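Enoyl-[acyl-carrier-protein] reductase [FMN] (Thermotoga maritima, PDB 5GVJ) probably reduces the carbon-carbon double bond of enoyl-acyl carrier protein with NADH and FMN, an elongation step of bacterial fatty-acid synthesis. Local coordinates at residues A[5-10]-A[187-192]; A[47-52]-A[76-81]; A[66-71]-A[90-95]; A[198-203]-A[287-292]; A[218-223]-A[230-235]. The protein carries 1 engineered substitution. All coordinates share one frame; numbering follows the deposited sequence.

Contact 1. Residues A[5-10]-A[187-192]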
# COMPACT_ATOMS: atom_id res chain seq x y z
N THR A 5 -19.28 -11.38 -5.11
CA THR A 5 -19.06 -10.71 -3.84
C THR A 5 -20.29 -9.89 -3.48
O THR A 5 -21.20 -9.72 -4.29
CB THR A 5 -17.84 -9.78 -3.86
OG1 THR A 5 -18.19 -8.54 -4.51
CG2 THR A 5 -16.65 -10.41 -4.62
N ARG A 6 -20.31 -9.35 -2.25
CA ARG A 6 -21.40 -8.44 -1.91
C ARG A 6 -21.49 -7.28 -2.91
O ARG A 6 -22.58 -6.73 -3.11
CB ARG A 6 -21.22 -7.88 -0.50
CG ARG A 6 -21.37 -8.92 0.60
CD ARG A 6 -20.69 -8.43 1.89
NE ARG A 6 -21.47 -7.45 2.59
CZ ARG A 6 -20.99 -6.53 3.42
NH1 ARG A 6 -19.68 -6.38 3.65
NH2 ARG A 6 -21.85 -5.72 4.00
N VAL A 7 -20.38 -6.90 -3.53
CA VAL A 7 -20.42 -5.74 -4.43
C VAL A 7 -21.07 -6.12 -5.75
O VAL A 7 -21.88 -5.35 -6.29
CB VAL A 7 -19.02 -5.14 -4.63
CG1 VAL A 7 -19.05 -4.08 -5.73
CG2 VAL A 7 -18.52 -4.54 -3.32
N THR A 8 -20.76 -7.30 -6.30
CA THR A 8 -21.45 -7.67 -7.53
C THR A 8 -22.95 -7.87 -7.28
O THR A 8 -23.77 -7.57 -8.15
CB THR A 8 -20.83 -8.93 -8.15
OG1 THR A 8 -21.01 -10.06 -7.28
CG2 THR A 8 -19.36 -8.72 -8.40
N ASP A 9 -23.32 -8.32 -6.08
CA ASP A 9 -24.73 -8.42 -5.73
C ASP A 9 -25.36 -7.04 -5.59
O ASP A 9 -26.43 -6.77 -6.15
CB ASP A 9 -24.91 -9.21 -4.44
CG ASP A 9 -24.61 -10.67 -4.62
OD1 ASP A 9 -24.90 -11.19 -5.71
OD2 ASP A 9 -24.11 -11.29 -3.66
N LEU A 10 -24.70 -6.15 -4.84
CA LEU A 10 -25.22 -4.81 -4.63
C LEU A 10 -25.42 -4.08 -5.96
O LEU A 10 -26.46 -3.46 -6.19
CB LEU A 10 -24.27 -4.01 -3.75
CG LEU A 10 -24.60 -2.55 -3.51
CD1 LEU A 10 -25.88 -2.43 -2.67
CD2 LEU A 10 -23.43 -1.87 -2.80
N ALA A 187 -11.41 -5.88 1.30
CA ALA A 187 -12.24 -5.34 0.24
C ALA A 187 -13.06 -6.45 -0.42
O ALA A 187 -12.69 -7.63 -0.39
CB ALA A 187 -11.39 -4.64 -0.82
N GLU A 188 -14.18 -6.06 -1.03
CA GLU A 188 -14.99 -6.98 -1.82
C GLU A 188 -15.14 -6.53 -3.27
O GLU A 188 -15.93 -7.12 -4.02
CB GLU A 188 -16.36 -7.17 -1.14
CG GLU A 188 -16.13 -7.70 0.27
CD GLU A 188 -17.40 -7.83 1.08
OE1 GLU A 188 -18.13 -8.81 0.86
OE2 GLU A 188 -17.64 -6.98 1.95
N ALA A 189 -14.40 -5.50 -3.68
CA ALA A 189 -14.24 -5.17 -5.09
C ALA A 189 -13.01 -4.29 -5.21
O ALA A 189 -12.40 -3.90 -4.20
CB ALA A 189 -15.49 -4.47 -5.66
N VAL A 190 -12.61 -4.00 -6.45
CA VAL A 190 -11.45 -3.14 -6.67
C VAL A 190 -11.79 -2.13 -7.76
O VAL A 190 -12.57 -2.41 -8.67
CB VAL A 190 -10.18 -3.93 -7.05
CG1 VAL A 190 -9.69 -4.76 -5.84
CG2 VAL A 190 -10.43 -4.83 -8.25
N GLN A 191 -11.18 -0.96 -7.66
CA GLN A 191 -11.29 0.08 -8.67
C GLN A 191 -9.89 0.30 -9.23
O GLN A 191 -8.93 0.43 -8.46
CB GLN A 191 -11.87 1.36 -8.08
CG GLN A 191 -11.98 2.50 -9.07
CD GLN A 191 -12.62 3.71 -8.45
OE1 GLN A 191 -12.25 4.11 -7.34
NE2 GLN A 191 -13.61 4.28 -9.13
N MET A 192 -9.75 0.31 -10.57
CA MET A 192 -8.43 0.31 -11.21
C MET A 192 -8.38 1.42 -12.25
O MET A 192 -8.44 1.15 -13.45
CB MET A 192 -8.13 -1.05 -11.87
CG MET A 192 -8.25 -2.26 -10.98
SD MET A 192 -7.57 -3.66 -11.91
CE MET A 192 -8.02 -5.04 -10.87

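Contact 2. Residues A[47-52]-A[76-81]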
# COMPACT_ATOMS: atom_id res chain seq x y z
N ALA A 47 -15.60 17.64 -14.92
CA ALA A 47 -15.51 18.82 -15.77
C ALA A 47 -16.79 19.07 -16.56
O ALA A 47 -16.76 19.78 -17.57
CB ALA A 47 -14.32 18.69 -16.73
N MET A 48 -17.90 18.49 -16.14
CA MET A 48 -19.12 18.53 -16.92
C MET A 48 -20.12 19.54 -16.34
O MET A 48 -20.16 19.78 -15.13
CB MET A 48 -19.78 17.15 -16.99
CG MET A 48 -19.08 16.15 -17.91
SD MET A 48 -20.05 14.63 -17.98
CE MET A 48 -19.03 13.56 -18.99
N LYS A 49 -20.90 20.14 -17.24
CA LYS A 49 -22.12 20.84 -16.91
C LYS A 49 -23.29 19.88 -17.04
O LYS A 49 -23.18 18.85 -17.72
CB LYS A 49 -22.30 22.05 -17.83
CG LYS A 49 -21.28 23.16 -17.59
CD LYS A 49 -21.42 24.30 -18.58
CE LYS A 49 -20.07 24.68 -19.18
NZ LYS A 49 -18.93 24.27 -18.32
N PRO A 50 -24.43 20.16 -16.38
CA PRO A 50 -25.55 19.22 -16.43
C PRO A 50 -25.90 18.74 -17.84
O PRO A 50 -26.13 17.54 -18.02
CB PRO A 50 -26.70 20.02 -15.80
CG PRO A 50 -26.02 20.91 -14.84
CD PRO A 50 -24.72 21.30 -15.49
N ASP A 51 -25.90 19.63 -18.83
CA ASP A 51 -26.21 19.21 -20.19
C ASP A 51 -25.21 18.17 -20.69
O ASP A 51 -25.59 17.18 -21.31
CB ASP A 51 -26.22 20.41 -21.13
CG ASP A 51 -27.58 21.07 -21.21
OD1 ASP A 51 -28.59 20.34 -21.33
OD2 ASP A 51 -27.65 22.32 -21.15
N ASP A 52 -23.92 18.40 -20.43
CA ASP A 52 -22.88 17.45 -20.82
C ASP A 52 -23.13 16.07 -20.21
O ASP A 52 -23.02 15.05 -20.90
CB ASP A 52 -21.51 17.97 -20.38
CG ASP A 52 -21.20 19.34 -20.94
OD1 ASP A 52 -21.54 19.58 -22.12
OD2 ASP A 52 -20.62 20.17 -20.21
N SER A 76 -17.26 20.86 -7.40
CA SER A 76 -17.70 21.45 -8.65
C SER A 76 -18.82 22.46 -8.39
O SER A 76 -19.69 22.21 -7.55
CB SER A 76 -18.18 20.37 -9.62
OG SER A 76 -19.02 20.93 -10.62
N PRO A 77 -18.83 23.59 -9.09
CA PRO A 77 -19.96 24.53 -8.95
C PRO A 77 -21.29 23.94 -9.36
O PRO A 77 -22.33 24.47 -8.96
CB PRO A 77 -19.56 25.70 -9.87
CG PRO A 77 -18.58 25.12 -10.82
CD PRO A 77 -17.83 24.06 -10.06
N TRP A 78 -21.30 22.88 -10.17
CA TRP A 78 -22.54 22.28 -10.65
C TRP A 78 -22.92 21.02 -9.88
O TRP A 78 -23.72 20.22 -10.37
CB TRP A 78 -22.42 21.96 -12.14
CG TRP A 78 -22.16 23.14 -13.02
CD1 TRP A 78 -20.94 23.57 -13.48
CD2 TRP A 78 -23.14 24.04 -13.57
NE1 TRP A 78 -21.11 24.69 -14.28
CE2 TRP A 78 -22.44 24.99 -14.34
CE3 TRP A 78 -24.53 24.13 -13.47
CZ2 TRP A 78 -23.10 26.02 -15.02
CZ3 TRP A 78 -25.18 25.16 -14.15
CH2 TRP A 78 -24.46 26.09 -14.91
N ALA A 79 -22.38 20.83 -8.67
CA ALA A 79 -22.53 19.55 -7.98
C ALA A 79 -23.99 19.25 -7.66
O ALA A 79 -24.48 18.14 -7.95
CB ALA A 79 -21.68 19.54 -6.70
N ASP A 80 -24.72 20.21 -7.08
CA ASP A 80 -26.14 20.01 -6.80
C ASP A 80 -26.90 19.60 -8.06
O ASP A 80 -27.66 18.63 -8.06
CB ASP A 80 -26.77 21.30 -6.24
CG ASP A 80 -26.14 21.76 -4.96
OD1 ASP A 80 -26.11 23.00 -4.75
OD2 ASP A 80 -25.68 20.92 -4.15
N ASP A 81 -26.69 20.35 -9.15
CA ASP A 81 -27.40 20.07 -10.40
C ASP A 81 -26.98 18.74 -11.01
O ASP A 81 -27.80 18.07 -11.65
CB ASP A 81 -27.16 21.19 -11.40
CG ASP A 81 -27.81 22.48 -10.98
OD1 ASP A 81 -28.87 22.41 -10.34
OD2 ASP A 81 -27.26 23.56 -11.29
O HOH W 1 -18.48 19.47 -12.76

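Contact 3. Residues A[66-71]-A[90-95]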
# COMPACT_ATOMS: atom_id res chain seq x y z
N LYS A 66 -26.26 -2.39 -19.35
CA LYS A 66 -25.78 -2.87 -18.06
C LYS A 66 -25.51 -1.72 -17.09
O LYS A 66 -25.41 -0.56 -17.50
CB LYS A 66 -24.51 -3.70 -18.26
CG LYS A 66 -24.80 -4.95 -19.08
CD LYS A 66 -23.59 -5.86 -19.23
CE LYS A 66 -23.91 -6.97 -20.24
NZ LYS A 66 -22.76 -7.93 -20.35
N PRO A 67 -25.40 -2.00 -15.79
CA PRO A 67 -25.21 -0.91 -14.82
C PRO A 67 -23.95 -0.11 -15.09
O PRO A 67 -22.98 -0.57 -15.69
CB PRO A 67 -25.12 -1.64 -13.47
CG PRO A 67 -25.89 -2.90 -13.67
CD PRO A 67 -25.65 -3.29 -15.12
N PHE A 68 -23.98 1.13 -14.61
CA PHE A 68 -22.88 2.06 -14.78
C PHE A 68 -22.98 3.08 -13.66
O PHE A 68 -24.03 3.22 -13.02
CB PHE A 68 -22.93 2.76 -16.14
CG PHE A 68 -24.14 3.64 -16.31
CD1 PHE A 68 -25.36 3.09 -16.69
CD2 PHE A 68 -24.07 5.00 -16.06
CE1 PHE A 68 -26.48 3.90 -16.83
CE2 PHE A 68 -25.19 5.81 -16.19
CZ PHE A 68 -26.39 5.26 -16.58
N GLY A 69 -21.89 3.80 -13.43
CA GLY A 69 -21.86 4.85 -12.43
C GLY A 69 -21.54 6.20 -13.04
O GLY A 69 -21.09 6.32 -14.19
N VAL A 70 -21.81 7.23 -12.24
CA VAL A 70 -21.37 8.60 -12.50
C VAL A 70 -20.60 9.07 -11.27
O VAL A 70 -21.11 8.98 -10.15
CB VAL A 70 -22.54 9.55 -12.79
CG1 VAL A 70 -22.04 10.99 -12.81
CG2 VAL A 70 -23.22 9.20 -14.12
N ASN A 71 -19.39 9.56 -11.49
CA ASN A 71 -18.60 10.17 -10.43
C ASN A 71 -18.83 11.67 -10.40
O ASN A 71 -18.68 12.35 -11.43
CB ASN A 71 -17.11 9.87 -10.61
CG ASN A 71 -16.26 10.49 -9.52
OD1 ASN A 71 -16.38 10.14 -8.35
ND2 ASN A 71 -15.39 11.42 -9.90
N LYS A 90 -32.18 8.30 -13.69
CA LYS A 90 -32.14 6.98 -13.04
C LYS A 90 -30.75 6.33 -13.13
O LYS A 90 -30.61 5.14 -13.42
CB LYS A 90 -33.21 6.05 -13.62
CG LYS A 90 -34.61 6.64 -13.74
CD LYS A 90 -35.10 7.17 -12.42
CE LYS A 90 -35.78 6.09 -11.57
NZ LYS A 90 -36.09 6.60 -10.20
N VAL A 91 -29.72 7.13 -12.87
CA VAL A 91 -28.35 6.58 -12.82
C VAL A 91 -28.25 5.53 -11.71
O VAL A 91 -28.61 5.81 -10.55
CB VAL A 91 -27.34 7.72 -12.60
CG1 VAL A 91 -25.99 7.16 -12.24
CG2 VAL A 91 -27.25 8.57 -13.88
N PRO A 92 -27.82 4.30 -12.01
CA PRO A 92 -27.90 3.25 -10.99
C PRO A 92 -26.93 3.44 -9.84
O PRO A 92 -27.23 3.01 -8.72
CB PRO A 92 -27.59 1.96 -11.77
CG PRO A 92 -27.63 2.32 -13.19
CD PRO A 92 -27.35 3.79 -13.31
N VAL A 93 -25.77 4.05 -10.08
CA VAL A 93 -24.68 4.12 -9.10
C VAL A 93 -24.05 5.50 -9.19
O VAL A 93 -23.74 5.98 -10.29
CB VAL A 93 -23.60 3.04 -9.36
CG1 VAL A 93 -22.52 3.12 -8.26
CG2 VAL A 93 -24.22 1.65 -9.43
N VAL A 94 -23.85 6.15 -8.04
CA VAL A 94 -23.15 7.43 -8.00
C VAL A 94 -22.00 7.33 -7.01
O VAL A 94 -22.19 6.92 -5.86
CB VAL A 94 -24.09 8.60 -7.66
CG1 VAL A 94 -23.30 9.89 -7.50
CG2 VAL A 94 -25.12 8.77 -8.78
N THR A 95 -20.79 7.66 -7.48
CA THR A 95 -19.63 7.82 -6.61
C THR A 95 -19.37 9.30 -6.43
O THR A 95 -19.79 10.13 -7.24
CB THR A 95 -18.37 7.13 -7.18
OG1 THR A 95 -17.91 7.81 -8.35
CG2 THR A 95 -18.62 5.67 -7.49

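Contact 4. Residues A[198-203]-A[287-292]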
# COMPACT_ATOMS: atom_id res chain seq x y z
N ALA A 198 -5.34 2.88 -19.50
CA ALA A 198 -4.40 2.21 -20.40
C ALA A 198 -5.06 1.04 -21.13
O ALA A 198 -4.60 -0.10 -21.10
CB ALA A 198 -3.18 1.74 -19.62
N SER A 199 -6.15 1.34 -21.85
CA SER A 199 -6.86 0.30 -22.58
C SER A 199 -7.15 0.75 -24.00
O SER A 199 -7.13 1.95 -24.32
CB SER A 199 -8.18 -0.06 -21.90
OG SER A 199 -9.12 0.99 -22.07
N VAL A 200 -7.44 -0.23 -24.86
CA VAL A 200 -7.71 0.10 -26.27
C VAL A 200 -8.94 1.00 -26.38
O VAL A 200 -8.96 1.95 -27.17
CB VAL A 200 -7.88 -1.19 -27.10
CG1 VAL A 200 -8.25 -0.85 -28.56
CG2 VAL A 200 -6.61 -2.01 -27.09
N GLU A 201 -9.96 0.74 -25.55
CA GLU A 201 -11.21 1.48 -25.62
C GLU A 201 -11.16 2.80 -24.87
O GLU A 201 -12.13 3.57 -24.93
CB GLU A 201 -12.36 0.62 -25.08
CG GLU A 201 -12.69 -0.61 -25.95
CD GLU A 201 -11.73 -1.78 -25.76
OE1 GLU A 201 -10.87 -1.72 -24.85
OE2 GLU A 201 -11.84 -2.78 -26.51
N SER A 202 -10.07 3.08 -24.15
CA SER A 202 -9.92 4.39 -23.54
C SER A 202 -9.64 5.43 -24.61
O SER A 202 -8.91 5.16 -25.56
CB SER A 202 -8.78 4.36 -22.52
OG SER A 202 -8.28 5.67 -22.27
N ASP A 203 -10.24 6.61 -24.46
CA ASP A 203 -10.09 7.67 -25.45
C ASP A 203 -9.12 8.77 -25.00
O ASP A 203 -9.11 9.85 -25.59
CB ASP A 203 -11.45 8.28 -25.81
CG ASP A 203 -12.17 7.47 -26.88
OD1 ASP A 203 -11.52 6.60 -27.50
OD2 ASP A 203 -13.37 7.73 -27.13
N ILE A 287 -0.88 -1.68 -23.57
CA ILE A 287 -2.28 -1.29 -23.68
C ILE A 287 -3.08 -2.52 -24.09
O ILE A 287 -2.80 -3.15 -25.11
CB ILE A 287 -2.45 -0.15 -24.69
CG1 ILE A 287 -1.54 1.03 -24.32
CG2 ILE A 287 -3.90 0.28 -24.78
CD1 ILE A 287 -1.75 1.58 -22.92
N LYS A 288 -4.08 -2.86 -23.28
CA LYS A 288 -4.88 -4.05 -23.55
C LYS A 288 -6.33 -3.69 -23.84
O LYS A 288 -6.83 -2.66 -23.37
CB LYS A 288 -4.87 -5.02 -22.36
CG LYS A 288 -3.54 -5.64 -21.98
CD LYS A 288 -3.80 -6.54 -20.76
CE LYS A 288 -2.53 -7.06 -20.12
NZ LYS A 288 -2.87 -7.94 -18.96
N PRO A 289 -7.04 -4.53 -24.58
CA PRO A 289 -8.50 -4.41 -24.63
C PRO A 289 -9.09 -4.56 -23.25
O PRO A 289 -8.60 -5.33 -22.42
CB PRO A 289 -8.92 -5.57 -25.54
CG PRO A 289 -7.71 -5.87 -26.36
CD PRO A 289 -6.55 -5.64 -25.41
N VAL A 290 -10.18 -3.82 -23.02
CA VAL A 290 -10.93 -3.92 -21.76
C VAL A 290 -11.31 -5.37 -21.47
O VAL A 290 -11.17 -5.85 -20.34
CB VAL A 290 -12.16 -3.00 -21.82
CG1 VAL A 290 -13.22 -3.41 -20.79
CG2 VAL A 290 -11.72 -1.55 -21.59
N LYS A 291 -11.77 -6.10 -22.49
CA LYS A 291 -12.17 -7.49 -22.29
C LYS A 291 -11.00 -8.33 -21.78
O LYS A 291 -11.16 -9.15 -20.86
CB LYS A 291 -12.72 -8.08 -23.59
CG LYS A 291 -13.85 -9.08 -23.37
CD LYS A 291 -15.20 -8.36 -23.25
CE LYS A 291 -16.21 -9.17 -22.42
NZ LYS A 291 -15.75 -9.35 -20.97
N GLN A 292 -9.82 -8.16 -22.38
CA GLN A 292 -8.66 -8.93 -21.95
C GLN A 292 -8.24 -8.54 -20.53
O GLN A 292 -7.88 -9.41 -19.73
CB GLN A 292 -7.50 -8.70 -22.91
CG GLN A 292 -6.34 -9.67 -22.71
CD GLN A 292 -6.77 -11.12 -22.95
OE1 GLN A 292 -6.56 -11.99 -22.11
NE2 GLN A 292 -7.40 -11.37 -24.10
O HOH W 2 -12.63 -5.05 -25.08

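Contact 5. Residues A[218-223]-A[230-235]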
# COMPACT_ATOMS: atom_id res chain seq x y z
N ARG A 218 8.31 4.33 -9.87
CA ARG A 218 8.89 5.52 -9.25
C ARG A 218 8.70 6.78 -10.08
O ARG A 218 9.27 7.82 -9.74
CB ARG A 218 10.39 5.30 -9.00
CG ARG A 218 10.70 4.33 -7.88
CD ARG A 218 12.19 4.33 -7.53
NE ARG A 218 13.01 3.94 -8.68
CZ ARG A 218 14.34 3.95 -8.69
NH1 ARG A 218 15.00 4.32 -7.60
NH2 ARG A 218 15.00 3.58 -9.78
N ASP A 219 7.93 6.72 -11.17
CA ASP A 219 7.86 7.85 -12.09
C ASP A 219 6.69 8.78 -11.82
O ASP A 219 6.33 9.56 -12.70
CB ASP A 219 7.80 7.34 -13.53
CG ASP A 219 9.16 6.92 -14.05
OD1 ASP A 219 10.19 7.38 -13.50
OD2 ASP A 219 9.19 6.13 -15.01
N THR A 220 6.09 8.73 -10.64
CA THR A 220 5.10 9.74 -10.29
C THR A 220 5.66 10.64 -9.19
O THR A 220 6.62 10.29 -8.50
CB THR A 220 3.77 9.12 -9.84
OG1 THR A 220 3.93 8.50 -8.57
CG2 THR A 220 3.27 8.09 -10.86
N VAL A 221 5.06 11.82 -9.07
CA VAL A 221 5.40 12.79 -8.04
C VAL A 221 4.12 13.30 -7.43
O VAL A 221 3.07 13.33 -8.08
CB VAL A 221 6.19 14.01 -8.57
CG1 VAL A 221 7.64 13.73 -8.61
CG2 VAL A 221 5.68 14.40 -9.94
N VAL A 222 4.21 13.73 -6.18
CA VAL A 222 3.11 14.39 -5.49
C VAL A 222 3.39 15.88 -5.49
O VAL A 222 4.43 16.32 -4.97
CB VAL A 222 2.93 13.84 -4.07
CG1 VAL A 222 1.75 14.53 -3.39
CG2 VAL A 222 2.76 12.32 -4.10
N THR A 223 2.49 16.66 -6.08
CA THR A 223 2.62 18.10 -6.17
C THR A 223 1.40 18.78 -5.55
O THR A 223 0.30 18.24 -5.58
CB THR A 223 2.75 18.57 -7.62
OG1 THR A 223 1.55 18.25 -8.33
CG2 THR A 223 3.93 17.89 -8.30
N PRO A 230 -2.68 17.90 -2.25
CA PRO A 230 -1.72 17.08 -3.00
C PRO A 230 -2.39 16.30 -4.13
O PRO A 230 -3.56 15.91 -4.04
CB PRO A 230 -1.16 16.13 -1.93
CG PRO A 230 -2.27 16.02 -0.93
CD PRO A 230 -2.91 17.38 -0.89
N ALA A 231 -1.62 16.08 -5.20
CA ALA A 231 -2.09 15.31 -6.34
C ALA A 231 -0.91 14.58 -6.96
O ALA A 231 0.18 15.14 -7.09
CB ALA A 231 -2.77 16.21 -7.38
N ARG A 232 -1.13 13.32 -7.34
CA ARG A 232 -0.07 12.49 -7.90
C ARG A 232 -0.13 12.54 -9.42
O ARG A 232 -1.17 12.23 -10.01
CB ARG A 232 -0.18 11.04 -7.42
CG ARG A 232 0.93 10.14 -7.96
CD ARG A 232 0.85 8.74 -7.37
NE ARG A 232 0.88 8.77 -5.91
CZ ARG A 232 1.99 8.82 -5.18
NH1 ARG A 232 3.17 8.85 -5.79
NH2 ARG A 232 1.92 8.85 -3.85
N VAL A 233 0.98 12.92 -10.04
CA VAL A 233 1.09 12.99 -11.49
C VAL A 233 2.43 12.42 -11.93
O VAL A 233 3.37 12.29 -11.14
CB VAL A 233 0.93 14.43 -12.02
CG1 VAL A 233 -0.47 14.97 -11.74
CG2 VAL A 233 2.00 15.34 -11.44
N LEU A 234 2.50 12.09 -13.21
CA LEU A 234 3.73 11.61 -13.83
C LEU A 234 4.82 12.67 -13.72
O LEU A 234 4.55 13.87 -13.70
CB LEU A 234 3.45 11.27 -15.30
CG LEU A 234 3.72 9.86 -15.84
CD1 LEU A 234 3.71 8.83 -14.74
CD2 LEU A 234 2.70 9.51 -16.89
N ARG A 235 6.08 12.21 -13.64
CA ARG A 235 7.23 13.11 -13.53
C ARG A 235 7.52 13.80 -14.86
O ARG A 235 8.54 13.52 -15.50
CB ARG A 235 8.47 12.35 -13.05
CG ARG A 235 8.41 11.98 -11.57
CD ARG A 235 9.73 11.41 -11.05
NE ARG A 235 9.57 10.92 -9.68
CZ ARG A 235 9.99 11.56 -8.60
NH1 ARG A 235 10.60 12.73 -8.72
NH2 ARG A 235 9.80 11.04 -7.40

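Contact 1. Residues A[5-10]-A[187-192]
Thr5 and Glu188 tie the cap of a short helix to a barrel strand, a compact case of helix N-capping turned to tertiary use in a TIM-barrel fold. Thr5 is the N-cap of helix 6-11, and Glu188 directly precedes Ala189 of the strand segment. The Glu188 side chain can be followed outward. Its CB sits 4.0 Å from Thr5 CB and equally far from Val7 CG2, wedged between two residues of the helix start. The extended chain (chi2 176°) then carries the carboxylate alongside Arg6, the first residue of the helix. OE1 lies beside the aliphatic part of that arginine, 3.5 Å from Arg6 CB. OE2 takes the salt bridge on its syn lone pair, Arg6 NH1 lying 2.7 Å from Glu188 OE2, with the oxygen tilted out of the guanidinium plane. Arg6 NH2 has a second partner, the carbonyl of Asn164.

Thr5 OG1 does double duty. With chi1 at 79° the hydroxyl stands between its own N and carbonyl carbon, where it accepts from Val7 N at 2.9 Å, and more weakly from Thr8 N, while its proton goes to Glu188 O in the carbonyl plane. Replacing this residue by a valine would probably leave the first turn of the helix uncapped and the buried carbonyl of Glu188 without this donor. Tyr311 of the second subunit packs on Thr5 and Glu188, placing this spot beside the dimer interface. Deeper in, Val7 also leans on Ile168 of the neighbouring strand, and its CG1 meets Ala189 CB at 3.6 Å.

Contact 2. Residues A[47-52]-A[76-81]
Ser76 OG is gripped from two sides, by the backbone N of Trp78 at 3.0 Å and by a water that lies 2.6 Å from this hydroxyl and bridges across to Met48 O. The grip on Trp78 N makes an ST turn, and it shapes the entry to helix 79-88. The partner segment leads into helix 50-63, so the contact joins the starts of two successive helices of the TIM barrel, at the protein surface. On that side too a side chain holds a backbone N next to a helix start: Lys49 N donates to Asp52 OD2 at 3.0 Å, nearly straight (164°), reaching the carboxylate on its anti side.

The direct packing centres on the indole of Trp78. Its chi1 of -60° sets CG anti to the carbonyl carbon and swings the ring over to the other segment, where Lys49 and Pro50 meet it. Lys49 CG makes a CH-pi contact over the face of the five-membered ring, 4.0 Å from its centroid. Pro50 CD lies obliquely past the rim, on the same side of the ring plane as Lys49 CG, 3.5 Å from Trp78 CE3. An alanine in place of Pro50 would be likely to open a gap beside the indole and leave the ring freer to rock. The proline also reaches the first turn of helix 79-88, its CG touching Asp81 CB at 3.6 Å.

Contact 3. Residues A[66-71]-A[90-95]
Phe68 turns one ring face to Pro92, whose CD lies over the ring 3.8 Å from its centroid, a CH-pi contact with the two side chains set at about a right angle. A chi1 of 65° brings the ring over to Pro92, although the first bond of the side chain points away from that strand. Val91 also crosses steeply. Its CG2 approaches the ring at Phe68 CE2, while its CG1 lies 3.9 Å from Val70 CG2, and Cys86 and Ile57 of the flanking helices close over this apolar cluster.

Beyond it the backbones run parallel, Val70 N bonding to Val93 O and Thr95 N returning to Val70 O, both at 3.0 Å. This is beta-alpha-beta crossover pairing in the TIM barrel, helix 79-88 linking strands 68-73 and 93-97. On the other face Asn71 and Thr95 meet at roughly a right angle. Thr95 OG1 gives its proton to a lone pair of Asn71 OD1, in the carbonyl plane, at 2.8 Å.

The Phe68, Val70 and Val91 face is hydrocarbon against the helices, while the opposite face carries the Asn71-Thr95 pair near FMN-site residues Gly21 and Gln191, where the hydrogen bond probably limits rotation of the buried amide.

Contact 4. Residues A[198-203]-A[287-292]
Ile287 opens the second segment by laying CD1 against Ala198 CB at 3.6 Å, while its CG2, anti to the backbone N, sits over the peptide that joins Ser199 to Val200. Lys288 follows with its backbone alone. Its O receives Val200 N at 2.9 Å, the donor standing well above the carbonyl plane, and Ser199 CA adds a CA-H...O approach to the same oxygen; the Lys288 amine pairs instead with Asp296. Pro289, just ahead of helix 290-309, turns its CD to Val200 CG2 at 4.0 Å.

At Val290 the helix begins and Glu201 meets it. Bent at chi2 (79°), the glutamate brings OE1 to Val290 N at 2.9 Å along a nearly straight bond (168°), approached on the syn side but out of the carboxylate plane. Val290 CG2 packs 3.4 Å from Glu201 OE1.

The contact thus joins the turn after helix 193-197, which carries the FMN-site residues Gly193 and Thr194, to the long C-terminal helix. With OE1 on Val290 N and OE2 linked to Lys291 N through a water, the negative charge probably gains from the positive end of the helix dipole.

Contact 5. Residues A[218-223]-A[230-235]
Val221 lies over one face of the Arg235 guanidinium: its CG1 sits above the centre of the group, 3.1 Å from its plane, a snug fit at the base of a beta hairpin. With chi1 at -86°, CG1 points to the arginine and CG2 meets Val233 CG2 on the same side of the sheet. Arg235 NE donates to Arg218 O at 3.1 Å, in the carbonyl plane, and the backbone N of Arg235 to Asp219 O at 2.8 Å, so side chain and main chain of one residue bind successive carbonyls. NH2 makes a salt bridge to Glu149 of the second subunit.

On the other face Arg232 bends at chi3 (-56°) to carry its guanidinium back across the partner strand. Thr220 OG1 accepts from Arg232 NH1 at 2.9 Å, at the edge of the group, and Val222 CG2 lies over one face, 3.6 Å from Arg232 NH2. Met141 O takes a further bond from NH2, holding the flat group close to Gly144 of the FMN site.

What positions all this is the antiparallel ladder, with Val221 and Val233 a hydrogen-bonded pair, Val221 N to Val233 O being 2.7 Å, and Thr223 and Ala231 another. Strand 145-146 extends the sheet. Toward the hairpin turn, the side chains of Val222 and Pro230 lie side by side, CG1 of Val222 3.6 Å from CB of Pro230.

In the fold
Contacts 1 and 3 belong to the buried part of the fold and reach the same parallel barrel sheet, but 3 pairs two neighbouring strands whereas 1 brings a helix start to a strand. Contact 2, at the surface, joins the starts of helices 50-63 and 79-88, which pack over the strands of contact 3; its packing centres on one indole, with no direct hydrogen bond across and one bridging water. Contacts 4 and 5 are partly buried and lie outside the barrel sheet, 5 nested within the loop that 4 closes. Contacts 1, 2 and 4 all involve helix starts, served by a hydroxyl or a carboxylate. Contacts 1 and 5, on opposite sides of the chain's centre, both touch the second subunit.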